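Local coordinates for lipoprotein (Paraburkholderia phytofirmans, PDB 5T11) that forms a dodecameric periplasmic lipoprotein, PelC, that probably guides Pel polysaccharide export across the outer membrane, at residues 22-27 / 89-94. The protein carries 1 engineered substitution. Sequence-based numbering, arbitrary orientation.
Sequences AVVSIA and RYVLSG
Ala22 and Val24 reach across to Tyr90 and Leu92 by backbone hydrogen bonds, pairing strand 21-28 in parallel with strand 90-99 inside the mixed sheet. Ala22 N takes Tyr90 O at 2.9 Å, in the carbonyl plane. Leu92 N then returns to Ala22 O at 2.8 Å, and Val24 N closes the regular run on Leu92 O, nearly straight at 172°. Val91 CA and Val23 CA add CA-H...O contacts to Ala22 O and Leu92 O, so each of these carbonyls receives an N-H and a C-H.

After Val24 the pattern breaks. Ser25 has a positive phi (23°), and in place of the next backbone bond the hydroxyl of Ser93 steps in. With OG turned anti to its own N (chi1 -167°), it lies 3.3 Å from both Val24 O and Ser25 O; each is a weak bond, and the single proton cannot serve both fully. Beyond it a single backbone bond, Ala27 N to Gly94 O at 3.0 Å, ties the strands again, the donor tilted from the carbonyl plane. Gly94 adopts a backbone in which a CB would press on the carbonyl O of Ser93, and Ile26 CG2 lies 3.9 Å from Gly94 C.

The apolar side chains divide between two faces. Val91 CG1 lies 3.7 Å from Val24 CB, with Ala22 CB alongside Val91 CG2; helix 78-85 covers this side through Ala79, Met80, Trp82 and Ala83. On the other side Val23 CG2 meets Leu92 CD2 loosely at 4.3 Å, beneath helix 35-49, whose Glu40 also accepts a bond from Ile26 N.

Two neighbouring inner strands, largely buried here, are thus joined between helix 78-85 on one face and helix 35-49 on the other: three good backbone bonds hold the regular part, while past Ser25 the link is weak hydroxyl contacts and one more backbone bond at Gly94.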
ATOM      1  N   ALA B  22     -15.575 -13.506  44.566  1.00 54.84           N
ATOM      2  CA  ALA B  22     -16.039 -13.258  43.208  1.00 54.49           C
ATOM      3  C   ALA B  22     -14.991 -12.435  42.471  1.00 48.35           C
ATOM      4  O   ALA B  22     -14.494 -11.440  43.009  1.00 48.75           O
ATOM      5  CB  ALA B  22     -17.383 -12.528  43.207  1.00 50.00           C
ATOM      6  N   VAL B  23     -14.643 -12.865  41.259  1.00 47.91           N
ATOM      7  CA  VAL B  23     -13.772 -12.089  40.372  1.00 48.13           C
ATOM      8  C   VAL B  23     -14.670 -11.256  39.468  1.00 51.98           C
ATOM      9  O   VAL B  23     -15.536 -11.796  38.769  1.00 50.68           O
ATOM     10  CB  VAL B  23     -12.840 -12.992  39.553  1.00 44.26           C
ATOM     11  CG1 VAL B  23     -12.051 -12.160  38.528  1.00 40.56           C
ATOM     12  CG2 VAL B  23     -11.912 -13.779  40.480  1.00 38.67           C
ATOM     13  N   VAL B  24     -14.484  -9.941  39.508  1.00 43.98           N
ATOM     14  CA  VAL B  24     -15.383  -8.989  38.871  1.00 50.56           C
ATOM     15  C   VAL B  24     -14.577  -8.120  37.910  1.00 51.92           C
ATOM     16  O   VAL B  24     -13.541  -7.566  38.293  1.00 57.72           O
ATOM     17  CB  VAL B  24     -16.098  -8.123  39.924  1.00 57.32           C
ATOM     18  CG1 VAL B  24     -16.551  -6.805  39.337  1.00 67.03           C
ATOM     19  CG2 VAL B  24     -17.266  -8.877  40.525  1.00 53.51           C
ATOM     20  N   SER B  25     -15.064  -8.018  36.669  1.00 49.33           N
ATOM     21  CA  SER B  25     -14.679  -7.045  35.647  1.00 51.37           C
ATOM     22  C   SER B  25     -13.297  -6.445  35.836  1.00 46.91           C
ATOM     23  O   SER B  25     -13.136  -5.395  36.468  1.00 49.57           O
ATOM     24  CB  SER B  25     -15.698  -5.910  35.580  1.00 67.65           C
ATOM     25  OG  SER B  25     -15.621  -5.099  36.738  1.00 80.68           O
ATOM     26  N   ILE B  26     -12.293  -7.120  35.303  1.00 44.06           N
ATOM     27  CA  ILE B  26     -10.959  -6.554  35.211  1.00 42.04           C
ATOM     28  C   ILE B  26     -10.902  -5.696  33.953  1.00 47.77           C
ATOM     29  O   ILE B  26     -11.114  -6.194  32.844  1.00 46.27           O
ATOM     30  CB  ILE B  26      -9.901  -7.661  35.196  1.00 45.85           C
ATOM     31  CG1 ILE B  26      -9.961  -8.398  36.554  1.00 43.88           C
ATOM     32  CG2 ILE B  26      -8.529  -7.071  34.844  1.00 38.67           C
ATOM     33  CD1 ILE B  26      -8.958  -9.521  36.733  1.00 42.50           C
ATOM     34  N   ALA B  27     -10.651  -4.400  34.132  1.00 48.92           N
ATOM     35  CA  ALA B  27     -10.704  -3.444  33.035  1.00 43.32           C
ATOM     36  C   ALA B  27      -9.557  -3.685  32.055  1.00 39.51           C
ATOM     37  O   ALA B  27      -8.475  -4.157  32.421  1.00 33.51           O
ATOM     38  CB  ALA B  27     -10.652  -2.010  33.574  1.00 37.91           C
ATOM     39  N   ARG B  89     -17.652 -13.251  50.097  1.00 55.93           N
ATOM     40  CA  ARG B  89     -17.078 -12.428  51.151  1.00 57.47           C
ATOM     41  C   ARG B  89     -16.171 -11.332  50.591  1.00 55.84           C
ATOM     42  O   ARG B  89     -16.118 -10.232  51.158  1.00 58.06           O
ATOM     43  CB  ARG B  89     -16.318 -13.303  52.150  1.00 57.53           C
ATOM     44  CG  ARG B  89     -15.985 -12.586  53.462  1.00 63.40           C
ATOM     45  CD  ARG B  89     -15.279 -13.514  54.430  1.00 70.85           C
ATOM     46  NE  ARG B  89     -14.776 -12.814  55.610  1.00 83.18           N
ATOM     47  CZ  ARG B  89     -14.181 -13.421  56.632  1.00 88.59           C
ATOM     48  NH1 ARG B  89     -14.021 -14.739  56.618  1.00 89.06           N
ATOM     49  NH2 ARG B  89     -13.749 -12.715  57.668  1.00 92.72           N
ATOM     50  N   TYR B  90     -15.458 -11.603  49.493  1.00 50.86           N
ATOM     51  CA  TYR B  90     -14.582 -10.617  48.857  1.00 48.23           C
ATOM     52  C   TYR B  90     -14.803 -10.584  47.350  1.00 55.76           C
ATOM     53  O   TYR B  90     -15.243 -11.565  46.743  1.00 57.84           O
ATOM     54  CB  TYR B  90     -13.095 -10.902  49.113  1.00 49.80           C
ATOM     55  CG  TYR B  90     -12.692 -10.982  50.562  1.00 54.63           C
ATOM     56  CD1 TYR B  90     -12.544  -9.830  51.326  1.00 58.95           C
ATOM     57  CD2 TYR B  90     -12.447 -12.207  51.168  1.00 57.86           C
ATOM     58  CE1 TYR B  90     -12.173  -9.898  52.655  1.00 64.38           C
ATOM     59  CE2 TYR B  90     -12.070 -12.284  52.497  1.00 60.02           C
ATOM     60  CZ  TYR B  90     -11.936 -11.123  53.238  1.00 63.91           C
ATOM     61  OH  TYR B  90     -11.564 -11.179  54.566  1.00 75.18           O
ATOM     62  N   VAL B  91     -14.469  -9.440  46.751  1.00 50.36           N
ATOM     63  CA  VAL B  91     -14.445  -9.262  45.304  1.00 47.47           C
ATOM     64  C   VAL B  91     -13.013  -8.937  44.891  1.00 50.34           C
ATOM     65  O   VAL B  91     -12.366  -8.077  45.503  1.00 51.64           O
ATOM     66  CB  VAL B  91     -15.405  -8.150  44.838  1.00 46.04           C
ATOM     67  CG1 VAL B  91     -15.027  -7.654  43.460  1.00 47.23           C
ATOM     68  CG2 VAL B  91     -16.813  -8.662  44.798  1.00 53.97           C
ATOM     69  N   LEU B  92     -12.517  -9.643  43.879  1.00 46.58           N
ATOM     70  CA  LEU B  92     -11.243  -9.329  43.250  1.00 39.89           C
ATOM     71  C   LEU B  92     -11.542  -8.595  41.952  1.00 46.50           C
ATOM     72  O   LEU B  92     -12.252  -9.121  41.087  1.00 44.33           O
ATOM     73  CB  LEU B  92     -10.416 -10.587  42.977  1.00 42.18           C
ATOM     74  CG  LEU B  92      -9.050 -10.269  42.345  1.00 42.85           C
ATOM     75  CD1 LEU B  92      -8.080  -9.787  43.409  1.00 40.86           C
ATOM     76  CD2 LEU B  92      -8.446 -11.437  41.539  1.00 36.00           C
ATOM     77  N   SER B  93     -11.050  -7.367  41.846  1.00 43.24           N
ATOM     78  CA  SER B  93     -11.164  -6.555  40.649  1.00 44.37           C
ATOM     79  C   SER B  93      -9.766  -6.065  40.283  1.00 41.62           C
ATOM     80  O   SER B  93      -8.772  -6.435  40.918  1.00 42.21           O
ATOM     81  CB  SER B  93     -12.135  -5.389  40.865  1.00 46.76           C
ATOM     82  OG  SER B  93     -12.463  -4.777  39.629  1.00 56.49           O
ATOM     83  N   GLY B  94      -9.684  -5.223  39.264  1.00 41.21           N
ATOM     84  CA  GLY B  94      -8.401  -4.670  38.870  1.00 40.98           C
ATOM     85  C   GLY B  94      -8.449  -4.164  37.438  1.00 37.79           C
ATOM     86  O   GLY B  94      -9.521  -3.881  36.903  1.00 37.78           O
TER